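Local coordinates for Lmo1340 protein (Listeria monocytogenes, PDB 4NLM) that is of unknown function but probably belongs to the YqgU-like surface proteins, built round a six-bladed beta-propeller domain, at residues A[69-74]-A[89-94]; A[97-102]-A[144-149]; A[115-120]-A[124-129]. One frame throughout, in Å; residues are numbered along the deposited sequence.

How the interactions relate
Following the chain from the N terminus, interaction 1 comes first: it closes a loop of 14 residues, containing strand 81-87, and sets strand 68-75 of one four-stranded sheet against strand 90-96 of the next. The chain then runs directly into residues 97-102, which open interaction 2; this contact is completed 41 residues later, at 144-149, where the following sheet is under way. Interaction 3, the hairpin 115-120/124-129, forms and closes within that span. Interactions 1 and 3 share the sheet that runs from strand 90-96 to strand 126-132 and are joined by a salt bridge between E89 and R117. Interactions 2 and 3 touch through N102 packing on A120 and I149 on I118.

Interaction 1 (A[69-74]-A[89-94]); sequences TYFEEL and ESISEV
T69 and I91 reach toward each other tip to tip, T69 OG1 lying 3.7 Å from I91 CG1 while T69 CG2 closes on the same branch. I91 places CG1 opposite its carbonyl carbon (chi1 -49°), and CD1 carries on to the rim of the F71 ring, near the ring plane, with 4.3 Å between I91 CD1 and F71 CZ. F71 and V94 come from opposite directions, V94 CG2 standing 3.7 Å from F71 CZ, oblique to the ring, and V94 CG1 approaching F71 CE1. The contacts of F71 with I91 and V94 are apolar, T69 sets its hydroxyl and methyl against I91, and no direct hydrogen bond crosses between the segments. The two strands belong to successive four-stranded antiparallel sheets, consistent with adjacent blades of a beta-propeller; their axes are 9.6 Å apart at closest and turned by 50°, so the direct contacts are between side chains. A classic beta bulge, in which S92 and E93 both face Y106, lets I91 and V94 point to the same side although they are three residues apart. One water accepts from T69 OG1 at 2.7 Å and donates to E89 O, also at 2.7 Å. Within their own sheets, T69 and F71 touch Q62 of strand 58-65, and I91 and V94 touch L105 of strand 102-108.

Interaction 2 (A[97-102]-A[144-149]); sequences SPDYRN and ESPEKI
Two type I beta turns, S97-Y100 and S145-K148, approach each other at their second residues, with the CA atoms of P98 and P146 6.9 Å apart. Each turn is closed by its own backbone bond, Y100 N to S97 O and K148 N to S145 O, and none passes between them. The meeting is light and lies at the surface. P98 CD comes to 4.5 Å from P146 CB, an apolar touch between proline rings, and D99 crosses P146 at about a right angle, its OD2 4.1 Å from P146 CG. The D99 carboxylate is turned there by a chi1 of 63°, which sets CG between the backbone N and the carbonyl carbon. The same torsion brings OD1 to the hydroxyl of S97: S97 OG donates to D99 OD1 over 2.6 Å, meeting it nearly end-on. S97 OG in turn accepts from N102 N at 3.0 Å (164° at the hydrogen) and from R101 N, also at 3.0 Å, so three bonds grip this buried hydroxyl and tie the turn to the start of the next strand. R101 NE and D99 OD2 make a long salt bridge of 3.7 Å; the oxygen lies well out of the guanidinium plane, and only charge links the two. The Ser-Pro-Asp sequence recalls the turn of PD40-type propeller repeats, here linking strands 90-96 and 102-108. W141 of strand 137-141 lies beside both turns, touching S97 and P98 and donating through NE1 to P146 O, while D187 OD1 is hydrogen-bonded to S145 OG and salt-bridged to K148 NZ. The contact thus joins the 97-102 loop of one four-stranded sheet to the loop between strands 137-141 and 148-155 of the next.

Interaction 3 (A[115-120]-A[124-129]); sequences TMRIIA and GSTVAS
The beta hairpin of strands 114-120 and 126-132, the last two strands of a four-stranded, blade-like antiparallel sheet with 126-132 at its edge, is built here round a classic bulge in which V127 and A128 both face I118. I118 and A128 form an antiparallel hydrogen-bonded pair: I118 N gives to A128 O over 2.9 Å at a straight 171°. The carbonyl returns two bonds of unequal strength, I118 O taking V127 N at 2.7 Å and A128 N at a weak 3.5 Å. Beyond the bulge the register has slipped by one, so that I119 lies against T126 as a non-hydrogen-bonded pair. The end of the hairpin is fastened by A120 N to S125 O at 2.8 Å and by G124 N to A120 O, with G124 at a positive phi of 73°. V127 CB sits 3.9 Å from I118 CG2, the two side chains crossing obliquely, and V127 CG2 reaches on to A120 CB. I118 also leans on I149 and W165 of the next sheet and on Y167 in the loop after strand 159-166. R117, S129, I119 and T126 share the other face. R117 runs extended from CG to NE, in the conformer described, and two waters hang weakly from NE: one meets S129 OG at 2.8 Å, the other T126 OG1 at 2.7 Å. T115 CG2 covers one face of the guanidinium over its centre, 3.8 Å above the plane, and R117 NH1 forms a salt bridge with E89 OE2. The hairpin is therefore apolar where I118 turns to the neighbouring sheet and hydrated round R117, whose charge is probably balanced by E89 while the waters link its NE, weakly, to the hydroxyls of S129 and T126.

Interaction 1 (A[69-74]-A[89-94])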
loop_
_atom_site.group_PDB
_atom_site.type_symbol
_atom_site.label_atom_id
_atom_site.label_comp_id
_atom_site.label_asym_id
_atom_site.label_seq_id
_atom_site.Cartn_x
_atom_site.Cartn_y
_atom_site.Cartn_z
ATOM N N THR A 69 14.630 -11.666 12.782
ATOM C CA THR A 69 14.039 -11.325 11.501
ATOM C C THR A 69 15.135 -10.733 10.651
ATOM O O THR A 69 15.850 -9.809 11.082
ATOM C CB THR A 69 12.877 -10.343 11.655
ATOM O OG1 THR A 69 11.809 -10.946 12.380
ATOM C CG2 THR A 69 12.350 -9.917 10.310
ATOM N N TYR A 70 15.228 -11.243 9.431
ATOM C CA TYR A 70 16.186 -10.791 8.452
ATOM C C TYR A 70 15.516 -10.086 7.285
ATOM O O TYR A 70 14.520 -10.557 6.752
ATOM C CB TYR A 70 17.015 -11.963 7.899
ATOM C CG TYR A 70 17.830 -12.667 8.951
ATOM C CD1 TYR A 70 17.311 -13.734 9.664
ATOM C CD2 TYR A 70 19.118 -12.270 9.234
ATOM C CE1 TYR A 70 18.048 -14.382 10.631
ATOM C CE2 TYR A 70 19.860 -12.908 10.224
ATOM C CZ TYR A 70 19.321 -13.969 10.905
ATOM O OH TYR A 70 20.060 -14.596 11.892
ATOM N N PHE A 71 16.093 -8.956 6.881
ATOM C CA PHE A 71 15.674 -8.213 5.693
ATOM C C PHE A 71 16.804 -8.278 4.686
ATOM O O PHE A 71 17.945 -7.961 5.001
ATOM C CB PHE A 71 15.310 -6.762 6.041
ATOM C CG PHE A 71 14.102 -6.676 6.902
ATOM C CD1 PHE A 71 12.854 -6.743 6.343
ATOM C CD2 PHE A 71 14.207 -6.550 8.269
ATOM C CE1 PHE A 71 11.730 -6.686 7.104
ATOM C CE2 PHE A 71 13.071 -6.504 9.056
ATOM C CZ PHE A 71 11.832 -6.577 8.478
ATOM N N GLU A 72 16.460 -8.719 3.480
ATOM C CA GLU A 72 17.414 -8.867 2.397
ATOM C C GLU A 72 16.875 -8.282 1.097
ATOM O O GLU A 72 15.660 -8.260 0.874
ATOM C CB GLU A 72 17.698 -10.369 2.149
ATOM C CG GLU A 72 18.390 -11.102 3.288
ATOM C CD GLU A 72 18.410 -12.602 3.093
ATOM O OE1 GLU A 72 17.325 -13.164 2.939
ATOM O OE2 GLU A 72 19.504 -13.194 3.118
ATOM N N GLU A 73 17.807 -7.854 0.237
ATOM C CA GLU A 73 17.446 -7.556 -1.147
ATOM C C GLU A 73 17.619 -8.855 -1.923
ATOM O O GLU A 73 18.667 -9.455 -1.855
ATOM C CB GLU A 73 18.313 -6.451 -1.709
ATOM C CG GLU A 73 17.984 -6.107 -3.165
ATOM C CD GLU A 73 18.657 -4.862 -3.629
ATOM O OE1 GLU A 73 19.663 -4.510 -3.001
ATOM O OE2 GLU A 73 18.201 -4.268 -4.636
ATOM N N LEU A 74 16.590 -9.253 -2.661
ATOM C CA LEU A 74 16.585 -10.480 -3.455
ATOM C C LEU A 74 16.429 -10.126 -4.921
ATOM O O LEU A 74 15.468 -9.480 -5.286
ATOM C CB LEU A 74 15.428 -11.368 -3.030
ATOM C CG LEU A 74 15.176 -12.578 -3.949
ATOM C CD1 LEU A 74 16.321 -13.574 -3.907
ATOM C CD2 LEU A 74 13.873 -13.242 -3.581
ATOM N N GLU A 89 13.522 -7.776 17.556
ATOM C CA GLU A 89 12.279 -7.113 17.952
ATOM C C GLU A 89 11.074 -7.681 17.186
ATOM O O GLU A 89 11.235 -8.210 16.093
ATOM C CB GLU A 89 12.394 -5.605 17.762
ATOM C CG GLU A 89 13.488 -4.984 18.604
ATOM C CD GLU A 89 13.491 -3.463 18.660
ATOM O OE1 GLU A 89 12.501 -2.819 18.258
ATOM O OE2 GLU A 89 14.493 -2.909 19.179
ATOM N N SER A 90 9.886 -7.524 17.763
ATOM C CA SER A 90 8.633 -7.956 17.147
ATOM C C SER A 90 8.279 -6.982 16.028
ATOM O O SER A 90 8.245 -5.776 16.247
ATOM C CB SER A 90 7.535 -7.987 18.206
ATOM O OG SER A 90 6.288 -8.316 17.638
ATOM N N ILE A 91 8.039 -7.487 14.823
ATOM C CA ILE A 91 7.787 -6.609 13.683
ATOM C C ILE A 91 6.333 -6.220 13.630
ATOM O O ILE A 91 5.463 -7.097 13.603
ATOM C CB ILE A 91 8.135 -7.319 12.337
ATOM C CG1 ILE A 91 9.532 -7.979 12.360
ATOM C CG2 ILE A 91 8.020 -6.358 11.181
ATOM C CD1 ILE A 91 10.671 -7.029 12.622
ATOM N N SER A 92 6.061 -4.934 13.613
ATOM C CA SER A 92 4.709 -4.437 13.510
ATOM C C SER A 92 4.407 -3.927 12.097
ATOM O O SER A 92 3.342 -4.210 11.561
ATOM C CB SER A 92 4.523 -3.311 14.511
ATOM O OG SER A 92 4.914 -3.748 15.809
ATOM N N GLU A 93 5.319 -3.137 11.521
ATOM C CA GLU A 93 5.144 -2.639 10.157
ATOM C C GLU A 93 6.497 -2.438 9.491
ATOM O O GLU A 93 7.452 -2.034 10.150
ATOM C CB GLU A 93 4.399 -1.287 10.153
ATOM C CG GLU A 93 4.282 -0.558 8.798
ATOM C CD GLU A 93 3.273 -1.193 7.842
ATOM O OE1 GLU A 93 2.752 -2.293 8.136
ATOM O OE2 GLU A 93 3.005 -0.593 6.772
ATOM N N VAL A 94 6.544 -2.709 8.187
ATOM C CA VAL A 94 7.720 -2.431 7.353
ATOM C C VAL A 94 7.227 -1.773 6.098
ATOM O O VAL A 94 6.338 -2.311 5.448
ATOM C CB VAL A 94 8.491 -3.698 6.962
ATOM C CG1 VAL A 94 9.764 -3.355 6.232
ATOM C CG2 VAL A 94 8.773 -4.597 8.167
HETATM O O HOH W 1 12.166 -10.555 15.026
#

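Interaction 2 (A[97-102]-A[144-149])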
loop_
_atom_site.group_PDB
_atom_site.type_symbol
_atom_site.label_atom_id
_atom_site.label_comp_id
_atom_site.label_asym_id
_atom_site.label_seq_id
_atom_site.Cartn_x
_atom_site.Cartn_y
_atom_site.Cartn_z
ATOM N N SER A 97 10.422 3.261 1.306
ATOM C CA SER A 97 10.211 4.675 1.027
ATOM C C SER A 97 9.799 4.911 -0.427
ATOM O O SER A 97 10.121 4.107 -1.310
ATOM C CB SER A 97 11.476 5.466 1.335
ATOM O OG SER A 97 12.501 5.188 0.411
ATOM N N PRO A 98 9.094 6.019 -0.671
ATOM C CA PRO A 98 8.643 6.298 -2.027
ATOM C C PRO A 98 9.784 6.395 -3.051
ATOM O O PRO A 98 9.547 6.126 -4.220
ATOM C CB PRO A 98 7.935 7.653 -1.851
ATOM C CG PRO A 98 7.418 7.620 -0.445
ATOM C CD PRO A 98 8.521 6.958 0.299
ATOM N N ASP A 99 10.986 6.748 -2.605
ATOM C CA ASP A 99 12.135 6.872 -3.496
ATOM C C ASP A 99 13.003 5.603 -3.463
ATOM O O ASP A 99 14.089 5.597 -4.065
ATOM C CB ASP A 99 12.956 8.153 -3.192
ATOM C CG ASP A 99 13.568 8.169 -1.792
ATOM O OD1 ASP A 99 13.350 7.240 -1.015
ATOM O OD2 ASP A 99 14.262 9.149 -1.448
ATOM N N TYR A 100 12.524 4.541 -2.799
ATOM C CA TYR A 100 13.238 3.269 -2.747
ATOM C C TYR A 100 14.646 3.362 -2.128
ATOM O O TYR A 100 15.528 2.595 -2.439
ATOM C CB TYR A 100 13.302 2.614 -4.145
ATOM C CG TYR A 100 11.963 2.390 -4.825
ATOM C CD1 TYR A 100 11.188 1.272 -4.562
ATOM C CD2 TYR A 100 11.481 3.315 -5.731
ATOM C CE1 TYR A 100 9.989 1.071 -5.201
ATOM C CE2 TYR A 100 10.273 3.117 -6.378
ATOM C CZ TYR A 100 9.538 1.991 -6.109
ATOM O OH TYR A 100 8.358 1.822 -6.806
ATOM N N ARG A 101 14.863 4.294 -1.238
ATOM C CA ARG A 101 16.174 4.484 -0.625
ATOM C C ARG A 101 16.220 4.054 0.829
ATOM O O ARG A 101 17.283 3.734 1.320
ATOM C CB ARG A 101 16.588 5.950 -0.695
ATOM C CG ARG A 101 16.896 6.430 -2.108
ATOM C CD ARG A 101 17.339 7.894 -2.170
ATOM N NE ARG A 101 17.214 8.426 -3.527
ATOM C CZ ARG A 101 17.261 9.718 -3.846
ATOM N NH1 ARG A 101 17.425 10.648 -2.910
ATOM N NH2 ARG A 101 17.130 10.086 -5.115
ATOM N N ASN A 102 15.067 4.061 1.495
ATOM C CA ASN A 102 14.994 3.729 2.906
ATOM C C ASN A 102 13.858 2.780 3.209
ATOM O O ASN A 102 12.938 2.634 2.434
ATOM C CB ASN A 102 14.710 5.005 3.722
ATOM C CG ASN A 102 15.819 6.031 3.637
ATOM O OD1 ASN A 102 16.961 5.748 4.005
ATOM N ND2 ASN A 102 15.505 7.201 3.168
ATOM N N GLU A 144 6.267 13.428 -1.983
ATOM C CA GLU A 144 6.944 14.645 -2.442
ATOM C C GLU A 144 8.115 15.073 -1.566
ATOM O O GLU A 144 9.114 15.616 -2.042
ATOM C CB GLU A 144 5.933 15.781 -2.528
ATOM C CG GLU A 144 4.971 15.636 -3.701
ATOM C CD GLU A 144 4.258 16.927 -4.078
ATOM O OE1 GLU A 144 4.712 18.027 -3.682
ATOM O OE2 GLU A 144 3.247 16.846 -4.807
ATOM N N SER A 145 7.953 14.856 -0.275
ATOM C CA SER A 145 8.940 15.215 0.725
ATOM C C SER A 145 9.119 13.988 1.590
ATOM O O SER A 145 8.547 13.885 2.687
ATOM C CB SER A 145 8.446 16.406 1.550
ATOM O OG SER A 145 8.170 17.491 0.686
ATOM N N PRO A 146 9.966 13.050 1.142
ATOM C CA PRO A 146 10.070 11.800 1.887
ATOM C C PRO A 146 10.810 11.845 3.237
ATOM O O PRO A 146 10.992 10.793 3.878
ATOM C CB PRO A 146 10.683 10.836 0.870
ATOM C CG PRO A 146 11.488 11.734 -0.005
ATOM C CD PRO A 146 10.672 12.987 -0.139
ATOM N N GLU A 147 11.128 13.043 3.687
ATOM C CA GLU A 147 11.605 13.232 5.029
ATOM C C GLU A 147 10.422 13.147 6.030
ATOM O O GLU A 147 10.614 13.096 7.255
ATOM C CB GLU A 147 12.282 14.589 5.137
ATOM C CG GLU A 147 13.624 14.695 4.383
ATOM C CD GLU A 147 13.561 14.896 2.862
ATOM O OE1 GLU A 147 12.517 15.312 2.312
ATOM O OE2 GLU A 147 14.598 14.685 2.184
ATOM N N LYS A 148 9.197 13.210 5.514
ATOM C CA LYS A 148 8.009 13.263 6.357
ATOM C C LYS A 148 7.184 11.976 6.310
ATOM O O LYS A 148 6.828 11.500 5.219
ATOM C CB LYS A 148 7.071 14.358 5.886
ATOM C CG LYS A 148 7.683 15.731 5.890
ATOM C CD LYS A 148 6.659 16.767 5.485
ATOM C CE LYS A 148 7.383 18.076 5.195
ATOM N NZ LYS A 148 6.408 19.165 4.957
ATOM N N ILE A 149 6.868 11.442 7.492
ATOM C CA ILE A 149 6.006 10.286 7.627
ATOM C C ILE A 149 4.903 10.668 8.582
ATOM O O ILE A 149 5.141 11.020 9.758
ATOM C CB ILE A 149 6.762 9.048 8.117
ATOM C CG1 ILE A 149 7.898 8.691 7.158
ATOM C CG2 ILE A 149 5.827 7.844 8.223
ATOM C CD1 ILE A 149 8.760 7.546 7.645
#

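Interaction 3 (A[115-120]-A[124-129])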
loop_
_atom_site.group_PDB
_atom_site.type_symbol
_atom_site.label_atom_id
_atom_site.label_comp_id
_atom_site.label_asym_id
_atom_site.label_seq_id
_atom_site.Cartn_x
_atom_site.Cartn_y
_atom_site.Cartn_z
ATOM N N THR A 115 9.766 1.199 18.719
ATOM C CA THR A 115 10.614 2.139 18.050
ATOM C C THR A 115 10.187 2.192 16.617
ATOM O O THR A 115 9.843 1.165 16.000
ATOM C CB THR A 115 12.086 1.647 18.101
ATOM O OG1 THR A 115 12.516 1.392 19.443
ATOM C CG2 THR A 115 13.014 2.617 17.484
HETATM N N MSE A 116 10.251 3.401 16.057
HETATM C CA MSE A 116 10.146 3.609 14.614
HETATM C C MSE A 116 11.533 3.985 14.173
HETATM O O MSE A 116 12.103 4.944 14.690
HETATM C CB MSE A 116 9.234 4.724 14.198
HETATM C CG MSE A 116 7.807 4.710 14.607
HETATM SE SE MSE A 116 7.045 6.519 14.253
HETATM C CE MSE A 116 5.422 5.775 15.054
ATOM N N ARG A 117 12.091 3.203 13.255
ATOM C CA ARG A 117 13.407 3.450 12.693
ATOM C C ARG A 117 13.369 3.635 11.193
ATOM O O ARG A 117 12.602 2.936 10.510
ATOM C CB ARG A 117 14.344 2.276 12.931
ATOM C CG ARG A 117 14.686 2.010 14.375
ATOM C CD ARG A 117 15.639 0.836 14.475
ATOM N NE ARG A 117 16.037 0.577 15.850
ATOM C CZ ARG A 117 15.389 -0.236 16.679
ATOM N NH1 ARG A 117 15.829 -0.414 17.918
ATOM N NH2 ARG A 117 14.304 -0.880 16.264
ATOM N N ILE A 118 14.204 4.544 10.687
ATOM C CA ILE A 118 14.406 4.680 9.265
ATOM C C ILE A 118 15.782 4.066 8.988
ATOM O O ILE A 118 16.778 4.463 9.608
ATOM C CB ILE A 118 14.400 6.143 8.809
ATOM C CG1 ILE A 118 13.121 6.842 9.262
ATOM C CG2 ILE A 118 14.610 6.240 7.296
ATOM C CD1 ILE A 118 11.837 6.218 8.790
ATOM N N ILE A 119 15.824 3.098 8.075
ATOM C CA ILE A 119 17.027 2.363 7.771
ATOM C C ILE A 119 17.399 2.545 6.322
ATOM O O ILE A 119 16.551 2.382 5.440
ATOM C CB ILE A 119 16.789 0.879 8.031
ATOM C CG1 ILE A 119 16.486 0.669 9.528
ATOM C CG2 ILE A 119 17.974 0.019 7.610
ATOM C CD1 ILE A 119 15.804 -0.618 9.886
ATOM N N ALA A 120 18.664 2.874 6.064
ATOM C CA ALA A 120 19.117 3.044 4.682
ATOM C C ALA A 120 19.275 1.710 3.989
ATOM O O ALA A 120 19.912 0.807 4.509
ATOM C CB ALA A 120 20.428 3.826 4.623
ATOM N N GLY A 124 22.193 -0.530 5.413
ATOM C CA GLY A 124 21.509 -0.990 6.621
ATOM C C GLY A 124 21.712 -0.119 7.851
ATOM O O GLY A 124 21.393 -0.523 8.972
ATOM N N SER A 125 22.250 1.076 7.660
ATOM C CA SER A 125 22.472 2.001 8.772
ATOM C C SER A 125 21.173 2.654 9.204
ATOM O O SER A 125 20.231 2.797 8.427
ATOM C CB SER A 125 23.496 3.075 8.394
ATOM O OG SER A 125 23.023 3.889 7.326
ATOM N N THR A 126 21.136 3.047 10.468
ATOM C CA THR A 126 19.971 3.715 11.013
ATOM C C THR A 126 20.085 5.226 10.721
ATOM O O THR A 126 20.986 5.909 11.209
ATOM C CB THR A 126 19.800 3.396 12.516
ATOM O OG1 THR A 126 19.609 1.979 12.697
ATOM C CG2 THR A 126 18.619 4.161 13.099
ATOM N N VAL A 127 19.160 5.742 9.917
ATOM C CA VAL A 127 19.113 7.159 9.541
ATOM C C VAL A 127 18.455 7.997 10.637
ATOM O O VAL A 127 18.854 9.122 10.897
ATOM C CB VAL A 127 18.287 7.323 8.225
ATOM C CG1 VAL A 127 18.099 8.789 7.875
ATOM C CG2 VAL A 127 18.946 6.537 7.103
ATOM N N ALA A 128 17.442 7.442 11.289
ATOM C CA ALA A 128 16.696 8.162 12.319
ATOM C C ALA A 128 15.898 7.162 13.138
ATOM O O ALA A 128 15.595 6.070 12.670
ATOM C CB ALA A 128 15.763 9.187 11.684
ATOM N N SER A 129 15.530 7.563 14.343
ATOM C CA SER A 129 14.773 6.708 15.202
ATOM C C SER A 129 13.996 7.511 16.237
ATOM O O SER A 129 14.448 8.560 16.673
ATOM C CB SER A 129 15.755 5.772 15.918
ATOM O OG SER A 129 15.120 4.791 16.695
HETATM O O HOH W 2 17.129 2.982 17.486
HETATM O O HOH W 3 19.146 0.669 15.056
#